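Local coordinates for protein bifunctional enzyme IspD/IspF (Campylobacter jejuni, PDB 1W55) that catalyses two steps of isoprenoid precursor synthesis, forming CDP-methylerythritol from CTP and methylerythritol phosphate and cyclising the 2-phosphate of that product to methylerythritol cyclodiphosphate with release of CMP, at residues Pro32-Ala37 with Lys61-Asn66; Glu90-Ser95 with Ser151-Leu156; Pro122-Ala127 with Gly185-Arg190; Gly297-Asn302 with Asn362-Asp367. All coordinates share one frame; numbering follows the deposited sequence.

Contacts 1, 2 and 3 belong to the cytidylyltransferase (IspD) part of the chain, and contact 4 to the cyclodiphosphate synthase (IspF) part. Contact 1 closes before any other opens. The segments of contacts 2 and 3 then alternate, and contact 4 comes last. Contacts 2 and 3 reach the same mixed sheet, where strands 149-152 and 119-124 are neighbours; the two contact centres are about 21 Å apart. Contact 4 lies in a separate five-stranded sheet, its centre about 40 Å from that of contact 2 but about 20 Å from that of contact 1. Contacts 2 to 4 thus sample the sheets of both enzyme parts. Contacts 1, 3 and 4 also meet other subunits of the hexamer.

Contact 1 (Pro32-Ala37 with Lys61-Asn66); sequences PLWLYA and KKFTKN
Two rings, Phe63 and Trp34, carry this contact, and neither stacks on the other. Leu35, next in the helix, covers one face of the Trp34 indole, its CB 3.8 Å above the ring plane and over the centre. At the edge of the indole, near its plane, sits the methyl group of Thr64, with CG2 4.1 Å from Trp34 CH2. Phe63 CB comes obliquely to the six-membered ring of the indole, 3.9 Å from Trp34 CZ2. The phenyl ring of Phe63 turns toward Pro32, and Phe63 CD2 lies 3.8 Å from Pro32 CG. Leu35 also reaches Phe63, with its CD2 4.1 Å from Phe63 CB. Leu35 CG stands anti to the backbone N (chi1 -179°), which carries the branched end to Phe63.

The link between the segments is apolar. The polar end of Thr64 turns to its own loop: OG1 accepts from Asn66 N at 3.0 Å, an ST turn that occupies the hydroxyl oxygen, while CG2 faces the indole. The rings of Tyr59 and Phe63 are edge-to-face, and Phe334 of the second subunit stacks on Phe63.

Pro32 is the N-cap of helix 33-42. The other segment leads from helix 57-61 to strand 68-71. The contact packs the first turn of one helix against the loop after another, with Thr64 touching Phe69 of strand 68-71 and Phe63 touching Arg27 of strand 27-28.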
loop_
_atom_site.group_PDB
_atom_site.type_symbol
_atom_site.label_atom_id
_atom_site.label_comp_id
_atom_site.label_asym_id
_atom_site.label_seq_id
_atom_site.Cartn_x
_atom_site.Cartn_y
_atom_site.Cartn_z
ATOM N N PRO A 32 -13.046 -22.209 -6.550
ATOM C CA PRO A 32 -12.510 -23.276 -5.693
ATOM C C PRO A 32 -11.065 -23.534 -6.129
ATOM O O PRO A 32 -10.725 -23.287 -7.291
ATOM C CB PRO A 32 -13.418 -24.475 -5.986
ATOM C CG PRO A 32 -14.100 -24.158 -7.288
ATOM C CD PRO A 32 -14.152 -22.669 -7.413
ATOM N N LEU A 33 -10.231 -23.985 -5.199
ATOM C CA LEU A 33 -8.782 -24.107 -5.415
ATOM C C LEU A 33 -8.436 -24.925 -6.658
ATOM O O LEU A 33 -7.560 -24.535 -7.405
ATOM C CB LEU A 33 -8.103 -24.711 -4.168
ATOM C CG LEU A 33 -6.588 -24.966 -4.225
ATOM C CD1 LEU A 33 -5.936 -24.655 -2.883
ATOM C CD2 LEU A 33 -6.245 -26.390 -4.693
ATOM N N TRP A 34 -9.137 -26.039 -6.874
ATOM C CA TRP A 34 -8.842 -26.962 -7.982
ATOM C C TRP A 34 -9.074 -26.266 -9.311
ATOM O O TRP A 34 -8.330 -26.464 -10.266
ATOM C CB TRP A 34 -9.687 -28.256 -7.891
ATOM C CG TRP A 34 -11.181 -28.042 -8.122
ATOM C CD1 TRP A 34 -12.141 -27.844 -7.166
ATOM C CD2 TRP A 34 -11.872 -28.024 -9.383
ATOM N NE1 TRP A 34 -13.376 -27.700 -7.751
ATOM C CE2 TRP A 34 -13.237 -27.792 -9.113
ATOM C CE3 TRP A 34 -11.470 -28.162 -10.719
ATOM C CZ2 TRP A 34 -14.195 -27.685 -10.124
ATOM C CZ3 TRP A 34 -12.422 -28.056 -11.725
ATOM C CH2 TRP A 34 -13.770 -27.818 -11.424
ATOM N N LEU A 35 -10.111 -25.435 -9.360
ATOM C CA LEU A 35 -10.439 -24.693 -10.573
ATOM C C LEU A 35 -9.443 -23.551 -10.775
ATOM O O LEU A 35 -8.950 -23.346 -11.882
ATOM C CB LEU A 35 -11.892 -24.199 -10.537
ATOM C CG LEU A 35 -12.431 -23.405 -11.734
ATOM C CD1 LEU A 35 -12.319 -24.198 -13.075
ATOM C CD2 LEU A 35 -13.880 -22.976 -11.454
ATOM N N TYR A 36 -9.112 -22.839 -9.701
ATOM C CA TYR A 36 -8.073 -21.815 -9.775
ATOM C C TYR A 36 -6.741 -22.367 -10.330
ATOM O O TYR A 36 -6.151 -21.775 -11.233
ATOM C CB TYR A 36 -7.859 -21.161 -8.404
ATOM C CG TYR A 36 -6.948 -19.958 -8.442
ATOM C CD1 TYR A 36 -7.472 -18.664 -8.464
ATOM C CD2 TYR A 36 -5.554 -20.111 -8.452
ATOM C CE1 TYR A 36 -6.625 -17.543 -8.497
ATOM C CE2 TYR A 36 -4.703 -19.009 -8.483
ATOM C CZ TYR A 36 -5.243 -17.728 -8.510
ATOM O OH TYR A 36 -4.397 -16.643 -8.550
ATOM N N ALA A 37 -6.269 -23.487 -9.786
ATOM C CA ALA A 37 -5.009 -24.100 -10.249
ATOM C C ALA A 37 -5.068 -24.547 -11.713
ATOM O O ALA A 37 -4.113 -24.335 -12.470
ATOM C CB ALA A 37 -4.616 -25.279 -9.348
ATOM N N LYS A 61 -18.271 -30.721 -12.097
ATOM C CA LYS A 61 -18.863 -30.470 -13.411
ATOM C C LYS A 61 -19.783 -29.244 -13.431
ATOM O O LYS A 61 -19.997 -28.638 -14.485
ATOM C CB LYS A 61 -19.633 -31.698 -13.876
ATOM C CG LYS A 61 -18.813 -32.676 -14.715
ATOM C CD LYS A 61 -19.667 -33.897 -15.048
ATOM C CE LYS A 61 -19.092 -34.704 -16.195
ATOM N NZ LYS A 61 -19.760 -36.040 -16.299
ATOM N N LYS A 62 -20.309 -28.882 -12.263
ATOM C CA LYS A 62 -21.179 -27.721 -12.111
ATOM C C LYS A 62 -20.440 -26.391 -12.194
ATOM O O LYS A 62 -21.071 -25.335 -12.173
ATOM C CB LYS A 62 -21.942 -27.805 -10.786
ATOM C CG LYS A 62 -23.013 -28.872 -10.793
ATOM C CD LYS A 62 -23.724 -28.948 -9.474
ATOM C CE LYS A 62 -24.850 -29.977 -9.543
ATOM N NZ LYS A 62 -25.926 -29.661 -8.554
ATOM N N PHE A 63 -19.111 -26.448 -12.301
ATOM C CA PHE A 63 -18.264 -25.257 -12.234
ATOM C C PHE A 63 -17.635 -24.896 -13.570
ATOM O O PHE A 63 -17.119 -23.785 -13.741
ATOM C CB PHE A 63 -17.157 -25.442 -11.189
ATOM C CG PHE A 63 -17.639 -25.331 -9.773
ATOM C CD1 PHE A 63 -18.297 -26.391 -9.164
ATOM C CD2 PHE A 63 -17.439 -24.158 -9.047
ATOM C CE1 PHE A 63 -18.751 -26.292 -7.852
ATOM C CE2 PHE A 63 -17.883 -24.044 -7.738
ATOM C CZ PHE A 63 -18.539 -25.108 -7.137
ATOM N N THR A 64 -17.655 -25.829 -14.511
ATOM C CA THR A 64 -17.079 -25.577 -15.824
ATOM C C THR A 64 -17.509 -26.633 -16.841
ATOM O O THR A 64 -17.901 -27.735 -16.474
ATOM C CB THR A 64 -15.519 -25.489 -15.737
ATOM O OG1 THR A 64 -14.965 -25.291 -17.043
ATOM C CG2 THR A 64 -14.909 -26.811 -15.276
ATOM N N LYS A 65 -17.401 -26.282 -18.119
ATOM C CA LYS A 65 -17.646 -27.204 -19.219
ATOM C C LYS A 65 -16.366 -27.424 -20.037
ATOM O O LYS A 65 -16.389 -28.097 -21.069
ATOM C CB LYS A 65 -18.780 -26.666 -20.112
ATOM C CG LYS A 65 -18.702 -25.151 -20.412
ATOM C CD LYS A 65 -20.057 -24.581 -20.844
ATOM C CE LYS A 65 -20.741 -23.814 -19.716
ATOM N NZ LYS A 65 -22.162 -24.250 -19.517
ATOM N N ASN A 66 -15.253 -26.868 -19.559
ATOM C CA ASN A 66 -13.997 -26.819 -20.316
ATOM C C ASN A 66 -13.048 -28.010 -20.174
ATOM O O ASN A 66 -12.074 -28.111 -20.922
ATOM C CB ASN A 66 -13.223 -25.538 -19.979
ATOM C CG ASN A 66 -13.882 -24.292 -20.543
ATOM O OD1 ASN A 66 -14.524 -24.338 -21.597
ATOM N ND2 ASN A 66 -13.728 -23.174 -19.844
#

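Contact 2 (Glu90-Ser95 with Ser151-Leu156); sequences EFVMVS and SKTKLL
Val92 and Ser151 form a hydrogen-bonded antiparallel pair in the mixed sheet of the cytidylyltransferase, a member of the GT-A clan. Val92 N gives to Ser151 O, and Ser151 N gives to Val92 O, both at 3.0 Å. The next pair, Phe91 with Lys152, is non-hydrogen-bonded. Here the Lys152 chain runs beside the Phe91 ring, its CD 4.0 Å from Phe91 CE2. On the face that carries Val92 and Ser151, Leu156 sets CD2 against two valines, 4.1 Å from both Val92 CG1 and Val94 CG2.

Strand 149-152 passes straight into helix 153-159, with Lys152 as N-cap. The helix start is tied to the residue just before strand 91-96 by Thr153 N, which gives to Glu90 O at 2.9 Å in a nearly straight bond (170°). Glu90 O also takes a bond from a water at 2.7 Å, and this water accepts from Lys154 N at 2.9 Å. Further out, Leu84 of helix 76-84 packs on Val92 and Leu156, and Asp169 touches Val94 and Leu156. Thr153 OG1 bonds to Ser89 O.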
loop_
_atom_site.group_PDB
_atom_site.type_symbol
_atom_site.label_atom_id
_atom_site.label_comp_id
_atom_site.label_asym_id
_atom_site.label_seq_id
_atom_site.Cartn_x
_atom_site.Cartn_y
_atom_site.Cartn_z
ATOM N N GLU A 90 1.564 -36.624 -28.095
ATOM C CA GLU A 90 2.919 -37.094 -27.804
ATOM C C GLU A 90 3.379 -36.763 -26.378
ATOM O O GLU A 90 4.058 -37.568 -25.728
ATOM C CB GLU A 90 3.928 -36.513 -28.808
ATOM C CG GLU A 90 5.260 -37.268 -28.839
ATOM C CD GLU A 90 6.331 -36.621 -29.713
ATOM O OE1 GLU A 90 6.010 -35.720 -30.518
ATOM O OE2 GLU A 90 7.513 -37.024 -29.597
ATOM N N PHE A 91 3.037 -35.563 -25.917
ATOM C CA PHE A 91 3.461 -35.105 -24.600
ATOM C C PHE A 91 2.278 -34.883 -23.680
ATOM O O PHE A 91 1.158 -34.598 -24.130
ATOM C CB PHE A 91 4.289 -33.831 -24.715
ATOM C CG PHE A 91 5.545 -34.007 -25.509
ATOM C CD1 PHE A 91 5.583 -33.660 -26.863
ATOM C CD2 PHE A 91 6.691 -34.534 -24.913
ATOM C CE1 PHE A 91 6.747 -33.832 -27.614
ATOM C CE2 PHE A 91 7.861 -34.712 -25.651
ATOM C CZ PHE A 91 7.890 -34.360 -27.007
ATOM N N VAL A 92 2.540 -35.031 -22.389
ATOM C CA VAL A 92 1.549 -34.726 -21.369
ATOM C C VAL A 92 2.191 -33.979 -20.208
ATOM O O VAL A 92 3.216 -34.400 -19.661
ATOM C CB VAL A 92 0.778 -35.997 -20.893
ATOM C CG1 VAL A 92 1.711 -37.002 -20.229
ATOM C CG2 VAL A 92 -0.383 -35.617 -19.966
ATOM N N MET A 93 1.594 -32.844 -19.859
ATOM C CA MET A 93 1.941 -32.161 -18.618
ATOM C C MET A 93 1.040 -32.677 -17.496
ATOM O O MET A 93 -0.184 -32.777 -17.653
ATOM C CB MET A 93 1.800 -30.647 -18.768
ATOM C CG MET A 93 2.205 -29.878 -17.523
ATOM S SD MET A 93 2.375 -28.124 -17.841
ATOM C CE MET A 93 4.088 -28.098 -18.324
ATOM N N VAL A 94 1.658 -33.001 -16.369
ATOM C CA VAL A 94 0.940 -33.513 -15.213
ATOM C C VAL A 94 1.255 -32.638 -14.010
ATOM O O VAL A 94 2.404 -32.271 -13.795
ATOM C CB VAL A 94 1.323 -34.974 -14.901
ATOM C CG1 VAL A 94 0.504 -35.509 -13.716
ATOM C CG2 VAL A 94 1.126 -35.867 -16.128
ATOM N N SER A 95 0.236 -32.308 -13.225
ATOM C CA SER A 95 0.424 -31.423 -12.082
ATOM C C SER A 95 -0.537 -31.704 -10.932
ATOM O O SER A 95 -1.705 -32.022 -11.153
ATOM C CB SER A 95 0.305 -29.958 -12.524
ATOM O OG SER A 95 0.971 -29.084 -11.628
ATOM N N SER A 151 6.100 -35.381 -19.661
ATOM C CA SER A 151 6.581 -36.698 -20.040
ATOM C C SER A 151 6.097 -37.032 -21.436
ATOM O O SER A 151 5.090 -36.485 -21.905
ATOM C CB SER A 151 6.067 -37.764 -19.064
ATOM O OG SER A 151 6.502 -37.506 -17.748
ATOM N N LYS A 152 6.817 -37.935 -22.091
ATOM C CA LYS A 152 6.312 -38.562 -23.306
ATOM C C LYS A 152 5.201 -39.487 -22.844
ATOM O O LYS A 152 5.401 -40.342 -21.967
ATOM C CB LYS A 152 7.404 -39.345 -24.045
ATOM C CG LYS A 152 8.619 -38.504 -24.463
ATOM C CD LYS A 152 8.857 -38.556 -25.977
ATOM C CE LYS A 152 10.229 -37.981 -26.373
ATOM N NZ LYS A 152 11.351 -38.501 -25.509
ATOM N N THR A 153 4.027 -39.279 -23.426
ATOM C CA THR A 153 2.809 -39.977 -23.046
ATOM C C THR A 153 2.954 -41.496 -23.071
ATOM O O THR A 153 2.593 -42.179 -22.103
ATOM C CB THR A 153 1.682 -39.528 -23.971
ATOM O OG1 THR A 153 1.583 -38.100 -23.907
ATOM C CG2 THR A 153 0.332 -40.015 -23.465
ATOM N N LYS A 154 3.507 -42.013 -24.166
ATOM C CA LYS A 154 3.630 -43.458 -24.348
ATOM C C LYS A 154 4.501 -44.081 -23.256
ATOM O O LYS A 154 4.170 -45.144 -22.737
ATOM C CB LYS A 154 4.156 -43.798 -25.752
ATOM C CG LYS A 154 3.218 -43.346 -26.889
ATOM C CD LYS A 154 3.765 -43.723 -28.270
ATOM C CE LYS A 154 4.361 -42.513 -28.995
ATOM N NZ LYS A 154 3.547 -42.091 -30.176
ATOM N N LEU A 155 5.587 -43.400 -22.896
ATOM C CA LEU A 155 6.502 -43.890 -21.863
ATOM C C LEU A 155 5.897 -43.878 -20.460
ATOM O O LEU A 155 6.145 -44.798 -19.670
ATOM C CB LEU A 155 7.815 -43.100 -21.866
ATOM C CG LEU A 155 8.771 -43.410 -23.031
ATOM C CD1 LEU A 155 10.039 -42.601 -22.901
ATOM C CD2 LEU A 155 9.101 -44.910 -23.152
ATOM N N LEU A 156 5.123 -42.832 -20.154
ATOM C CA LEU A 156 4.497 -42.695 -18.844
ATOM C C LEU A 156 3.404 -43.745 -18.683
ATOM O O LEU A 156 3.265 -44.338 -17.615
ATOM C CB LEU A 156 3.957 -41.270 -18.627
ATOM C CG LEU A 156 3.411 -40.910 -17.237
ATOM C CD1 LEU A 156 4.448 -41.157 -16.154
ATOM C CD2 LEU A 156 2.883 -39.453 -17.173
HETATM O O HOH W 1 4.204 -40.219 -26.381
#

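Contact 3 (Pro122-Ala127 with Gly185-Arg190); sequences PALKVA and GEENAR
Leu124 leans over the backbone of Gly185, and its two methyl groups divide the work. CD2 rests on the glycine, 3.5 Å from Gly185 C and 3.6 Å from Gly185 CA. CD1 reaches the carboxylate of Glu187 and lies 3.8 Å from Glu187 OE1. With CG anti to the carbonyl carbon (chi1 -63°), the fork of the leucine is turned to the 185-190 loop. The Glu187 chain is nearly eclipsed about CB-CG (chi2 10°); this bend brings OE1 back to the leucine, although CB points away. Pro122 meets the glycine through CB, 3.8 Å from Gly185 CA.

The backbone adds one hydrogen bond, Gly185 N to Ala123 O at 2.8 Å. It is bent (143°), and the donor sits above the carbonyl plane. It follows on from the parallel pairing of strands 119-124 and 180-184 in the sheet of the GT-A-clan cytidylyltransferase, where the second strand gives way to a loop and the short 3-10 segment 187-189. Helix 104-111 covers Pro122, Glu186 and Ala189 through Leu106. Lys200 of the third subunit forms a salt bridge with Glu187 OE1 and packs on Leu124.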
loop_
_atom_site.group_PDB
_atom_site.type_symbol
_atom_site.label_atom_id
_atom_site.label_comp_id
_atom_site.label_asym_id
_atom_site.label_seq_id
_atom_site.Cartn_x
_atom_site.Cartn_y
_atom_site.Cartn_z
ATOM N N PRO A 122 10.772 -29.882 -12.437
ATOM C CA PRO A 122 11.435 -28.943 -11.533
ATOM C C PRO A 122 11.942 -29.644 -10.281
ATOM O O PRO A 122 11.409 -30.671 -9.862
ATOM C CB PRO A 122 10.331 -27.930 -11.179
ATOM C CG PRO A 122 9.123 -28.324 -11.956
ATOM C CD PRO A 122 9.307 -29.751 -12.384
ATOM N N ALA A 123 12.991 -29.079 -9.698
ATOM C CA ALA A 123 13.637 -29.632 -8.523
ATOM C C ALA A 123 14.331 -28.506 -7.779
ATOM O O ALA A 123 14.730 -27.501 -8.378
ATOM C CB ALA A 123 14.637 -30.708 -8.911
ATOM N N LEU A 124 14.481 -28.695 -6.478
ATOM C CA LEU A 124 15.160 -27.753 -5.615
ATOM C C LEU A 124 16.204 -28.498 -4.808
ATOM O O LEU A 124 16.001 -29.646 -4.430
ATOM C CB LEU A 124 14.166 -27.083 -4.664
ATOM C CG LEU A 124 13.066 -26.227 -5.287
ATOM C CD1 LEU A 124 12.047 -25.855 -4.221
ATOM C CD2 LEU A 124 13.643 -24.985 -5.966
ATOM N N LYS A 125 17.321 -27.826 -4.554
ATOM C CA LYS A 125 18.360 -28.335 -3.674
ATOM C C LYS A 125 18.014 -27.938 -2.246
ATOM O O LYS A 125 17.140 -27.098 -2.024
ATOM C CB LYS A 125 19.720 -27.743 -4.063
ATOM C CG LYS A 125 20.187 -28.052 -5.492
ATOM C CD LYS A 125 21.579 -27.452 -5.760
ATOM C CE LYS A 125 21.598 -26.608 -7.040
ATOM N NZ LYS A 125 21.248 -25.161 -6.816
ATOM N N VAL A 126 18.730 -28.524 -1.290
ATOM C CA VAL A 126 18.512 -28.288 0.129
ATOM C C VAL A 126 19.841 -27.950 0.819
ATOM O O VAL A 126 20.830 -28.669 0.654
ATOM C CB VAL A 126 17.878 -29.542 0.806
ATOM C CG1 VAL A 126 17.716 -29.335 2.305
ATOM C CG2 VAL A 126 16.534 -29.878 0.168
ATOM N N ALA A 127 19.843 -26.876 1.609
ATOM C CA ALA A 127 21.039 -26.443 2.337
ATOM C C ALA A 127 20.952 -26.718 3.835
ATOM O O ALA A 127 21.921 -26.516 4.576
ATOM C CB ALA A 127 21.301 -24.976 2.091
ATOM N N GLY A 185 13.400 -25.404 -9.656
ATOM C CA GLY A 185 12.029 -25.192 -9.216
ATOM C C GLY A 185 11.776 -23.796 -8.661
ATOM O O GLY A 185 12.561 -22.877 -8.898
ATOM N N GLU A 186 10.690 -23.635 -7.910
ATOM C CA GLU A 186 10.320 -22.327 -7.361
ATOM C C GLU A 186 9.414 -22.479 -6.150
ATOM O O GLU A 186 8.589 -23.404 -6.087
ATOM C CB GLU A 186 9.626 -21.452 -8.423
ATOM C CG GLU A 186 8.337 -22.052 -8.986
ATOM C CD GLU A 186 7.571 -21.133 -9.928
ATOM O OE1 GLU A 186 8.129 -20.115 -10.412
ATOM O OE2 GLU A 186 6.391 -21.439 -10.192
ATOM N N GLU A 187 9.566 -21.563 -5.197
ATOM C CA GLU A 187 8.707 -21.511 -4.016
ATOM C C GLU A 187 7.213 -21.404 -4.360
ATOM O O GLU A 187 6.375 -21.903 -3.623
ATOM C CB GLU A 187 9.132 -20.359 -3.095
ATOM C CG GLU A 187 10.150 -20.706 -2.003
ATOM C CD GLU A 187 10.786 -22.091 -2.137
ATOM O OE1 GLU A 187 11.684 -22.265 -2.991
ATOM O OE2 GLU A 187 10.406 -23.006 -1.370
ATOM N N ASN A 188 6.889 -20.775 -5.485
ATOM C CA ASN A 188 5.504 -20.679 -5.954
ATOM C C ASN A 188 4.894 -22.022 -6.404
ATOM O O ASN A 188 3.683 -22.116 -6.624
ATOM C CB ASN A 188 5.410 -19.672 -7.107
ATOM C CG ASN A 188 4.870 -18.302 -6.671
ATOM O OD1 ASN A 188 4.905 -17.944 -5.485
ATOM N ND2 ASN A 188 4.373 -17.529 -7.641
ATOM N N ALA A 189 5.732 -23.045 -6.576
ATOM C CA ALA A 189 5.244 -24.351 -6.994
ATOM C C ALA A 189 5.113 -25.319 -5.817
ATOM O O ALA A 189 4.842 -26.490 -6.020
ATOM C CB ALA A 189 6.113 -24.926 -8.102
ATOM N N ARG A 190 5.300 -24.819 -4.595
ATOM C CA ARG A 190 5.093 -25.606 -3.381
ATOM C C ARG A 190 3.708 -26.240 -3.371
ATOM O O ARG A 190 2.750 -25.661 -3.882
ATOM C CB ARG A 190 5.256 -24.748 -2.114
ATOM C CG ARG A 190 4.533 -25.346 -0.861
ATOM C CD ARG A 190 4.512 -24.479 0.408
ATOM N NE ARG A 190 5.848 -24.043 0.813
ATOM C CZ ARG A 190 6.694 -24.759 1.553
ATOM N NH1 ARG A 190 6.356 -25.969 1.987
ATOM N NH2 ARG A 190 7.887 -24.257 1.856
#

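Contact 4 (Gly297-Asn302 with Asn362-Asp367); sequences GFELIN and NLKYFD
Asn362 receives the Ile301 amide: Ile301 N gives to Asn362 O at 2.8 Å, nearly straight at 171°. Asn362 ND2 bonds to Ile210 O of the fourth subunit. Leu363 uses both methyls. CD1 makes an off-centre CH-pi contact with the Phe298 ring, and CD2 lies 3.7 Å from Leu300 CD2. Lys364 pairs with Glu299 by two backbone bonds. Its extended chain runs alongside Glu299 and crosses Ile301, with CD 3.8 Å from Ile301 CG1. The charges stop short of a salt bridge, Lys364 NZ and Glu299 OE1 being 4.2 Å apart; NZ forms a salt bridge with Glu209 OE1 of the fourth subunit. The Tyr365 ring lies beside that of Phe298, planes 28° apart but slid to barely overlap. Phe366 N gives to Gly297 O at 2.7 Å, and the edge of the Phe366 ring meets Glu299 OE1. Gly297 ends helix 282-295 in a Schellman motif. Strand 298-308 begins after this glycine and pairs antiparallel with strand 354-365 in the IspF-family sheet.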
loop_
_atom_site.group_PDB
_atom_site.type_symbol
_atom_site.label_atom_id
_atom_site.label_comp_id
_atom_site.label_asym_id
_atom_site.label_seq_id
_atom_site.Cartn_x
_atom_site.Cartn_y
_atom_site.Cartn_z
ATOM N N GLY A 297 -16.347 -25.836 1.539
ATOM C CA GLY A 297 -15.770 -24.513 1.702
ATOM C C GLY A 297 -16.661 -23.392 2.212
ATOM O O GLY A 297 -16.278 -22.214 2.143
ATOM N N PHE A 298 -17.822 -23.748 2.746
ATOM C CA PHE A 298 -18.792 -22.769 3.212
ATOM C C PHE A 298 -18.841 -22.696 4.734
ATOM O O PHE A 298 -18.433 -23.635 5.427
ATOM C CB PHE A 298 -20.181 -23.132 2.695
ATOM C CG PHE A 298 -20.405 -22.781 1.258
ATOM C CD1 PHE A 298 -20.475 -23.777 0.288
ATOM C CD2 PHE A 298 -20.540 -21.457 0.872
ATOM C CE1 PHE A 298 -20.687 -23.443 -1.032
ATOM C CE2 PHE A 298 -20.760 -21.118 -0.444
ATOM C CZ PHE A 298 -20.832 -22.095 -1.400
ATOM N N GLU A 299 -19.389 -21.595 5.238
ATOM C CA GLU A 299 -19.504 -21.344 6.664
ATOM C C GLU A 299 -20.774 -20.514 6.903
ATOM O O GLU A 299 -21.071 -19.598 6.136
ATOM C CB GLU A 299 -18.266 -20.564 7.115
ATOM C CG GLU A 299 -18.189 -20.264 8.593
ATOM C CD GLU A 299 -16.888 -19.573 8.983
ATOM O OE1 GLU A 299 -16.029 -19.340 8.089
ATOM O OE2 GLU A 299 -16.738 -19.250 10.186
ATOM N N LEU A 300 -21.510 -20.836 7.964
ATOM C CA LEU A 300 -22.726 -20.114 8.306
ATOM C C LEU A 300 -22.458 -18.716 8.866
ATOM O O LEU A 300 -21.545 -18.520 9.661
ATOM C CB LEU A 300 -23.575 -20.922 9.297
ATOM C CG LEU A 300 -24.504 -22.000 8.713
ATOM C CD1 LEU A 300 -24.921 -22.982 9.802
ATOM C CD2 LEU A 300 -25.742 -21.401 8.045
ATOM N N ILE A 301 -23.268 -17.751 8.447
ATOM C CA ILE A 301 -23.241 -16.436 9.072
ATOM C C ILE A 301 -24.354 -16.376 10.097
ATOM O O ILE A 301 -24.114 -16.001 11.245
ATOM C CB ILE A 301 -23.386 -15.286 8.034
ATOM C CG1 ILE A 301 -22.108 -15.157 7.191
ATOM C CG2 ILE A 301 -23.702 -13.970 8.743
ATOM C CD1 ILE A 301 -22.236 -14.187 6.026
ATOM N N ASN A 302 -25.572 -16.749 9.706
ATOM C CA ASN A 302 -26.683 -16.679 10.656
ATOM C C ASN A 302 -27.853 -17.528 10.232
ATOM O O ASN A 302 -27.916 -17.965 9.084
ATOM C CB ASN A 302 -27.137 -15.228 10.888
ATOM C CG ASN A 302 -28.051 -14.705 9.772
ATOM O OD1 ASN A 302 -27.653 -14.642 8.613
ATOM N ND2 ASN A 302 -29.281 -14.345 10.128
ATOM N N ASN A 362 -27.762 -17.642 5.774
ATOM C CA ASN A 362 -26.774 -16.999 4.920
ATOM C C ASN A 362 -25.453 -17.738 5.116
ATOM O O ASN A 362 -25.035 -17.991 6.248
ATOM C CB ASN A 362 -26.625 -15.507 5.258
ATOM C CG ASN A 362 -27.467 -14.603 4.351
ATOM O OD1 ASN A 362 -28.175 -15.070 3.459
ATOM N ND2 ASN A 362 -27.372 -13.303 4.570
ATOM N N LEU A 363 -24.834 -18.121 4.005
ATOM C CA LEU A 363 -23.555 -18.810 4.000
ATOM C C LEU A 363 -22.530 -17.917 3.314
ATOM O O LEU A 363 -22.841 -17.272 2.305
ATOM C CB LEU A 363 -23.649 -20.083 3.163
ATOM C CG LEU A 363 -24.228 -21.406 3.630
ATOM C CD1 LEU A 363 -23.941 -22.457 2.515
ATOM C CD2 LEU A 363 -23.644 -21.837 4.994
ATOM N N LYS A 364 -21.315 -17.900 3.851
ATOM C CA LYS A 364 -20.179 -17.268 3.183
ATOM C C LYS A 364 -19.128 -18.341 2.948
ATOM O O LYS A 364 -19.269 -19.465 3.441
ATOM C CB LYS A 364 -19.588 -16.174 4.062
ATOM C CG LYS A 364 -18.925 -16.712 5.307
ATOM C CD LYS A 364 -18.425 -15.609 6.206
ATOM C CE LYS A 364 -17.865 -16.191 7.496
ATOM N NZ LYS A 364 -17.007 -15.231 8.238
ATOM N N TYR A 365 -18.079 -17.996 2.208
ATOM C CA TYR A 365 -16.936 -18.893 2.046
ATOM C C TYR A 365 -16.096 -18.925 3.306
ATOM O O TYR A 365 -15.808 -17.886 3.904
ATOM C CB TYR A 365 -16.055 -18.465 0.868
ATOM C CG TYR A 365 -16.737 -18.565 -0.470
ATOM C CD1 TYR A 365 -16.736 -17.481 -1.350
ATOM C CD2 TYR A 365 -17.362 -19.741 -0.874
ATOM C CE1 TYR A 365 -17.340 -17.557 -2.599
ATOM C CE2 TYR A 365 -17.991 -19.827 -2.129
ATOM C CZ TYR A 365 -17.974 -18.719 -2.976
ATOM O OH TYR A 365 -18.576 -18.777 -4.212
ATOM N N PHE A 366 -15.678 -20.123 3.684
ATOM C CA PHE A 366 -14.782 -20.288 4.811
ATOM C C PHE A 366 -13.540 -19.429 4.622
ATOM O O PHE A 366 -12.885 -19.481 3.581
ATOM C CB PHE A 366 -14.374 -21.764 4.974
ATOM C CG PHE A 366 -13.331 -21.977 6.039
ATOM C CD1 PHE A 366 -13.591 -21.634 7.365
ATOM C CD2 PHE A 366 -12.073 -22.482 5.712
ATOM C CE1 PHE A 366 -12.616 -21.812 8.360
ATOM C CE2 PHE A 366 -11.093 -22.675 6.694
ATOM C CZ PHE A 366 -11.356 -22.333 8.015
ATOM N N ASP A 367 -13.218 -18.652 5.643
ATOM C CA ASP A 367 -12.055 -17.790 5.615
ATOM C C ASP A 367 -10.849 -18.544 6.171
ATOM O O ASP A 367 -10.573 -18.517 7.381
ATOM C CB ASP A 367 -12.325 -16.526 6.428
ATOM C CG ASP A 367 -11.137 -15.594 6.477
ATOM O OD1 ASP A 367 -10.260 -15.676 5.585
ATOM O OD2 ASP A 367 -11.010 -14.734 7.374
HETATM O O HOH W 2 -13.205 -21.092 1.336
HETATM O O HOH W 3 -18.918 -16.453 10.674
#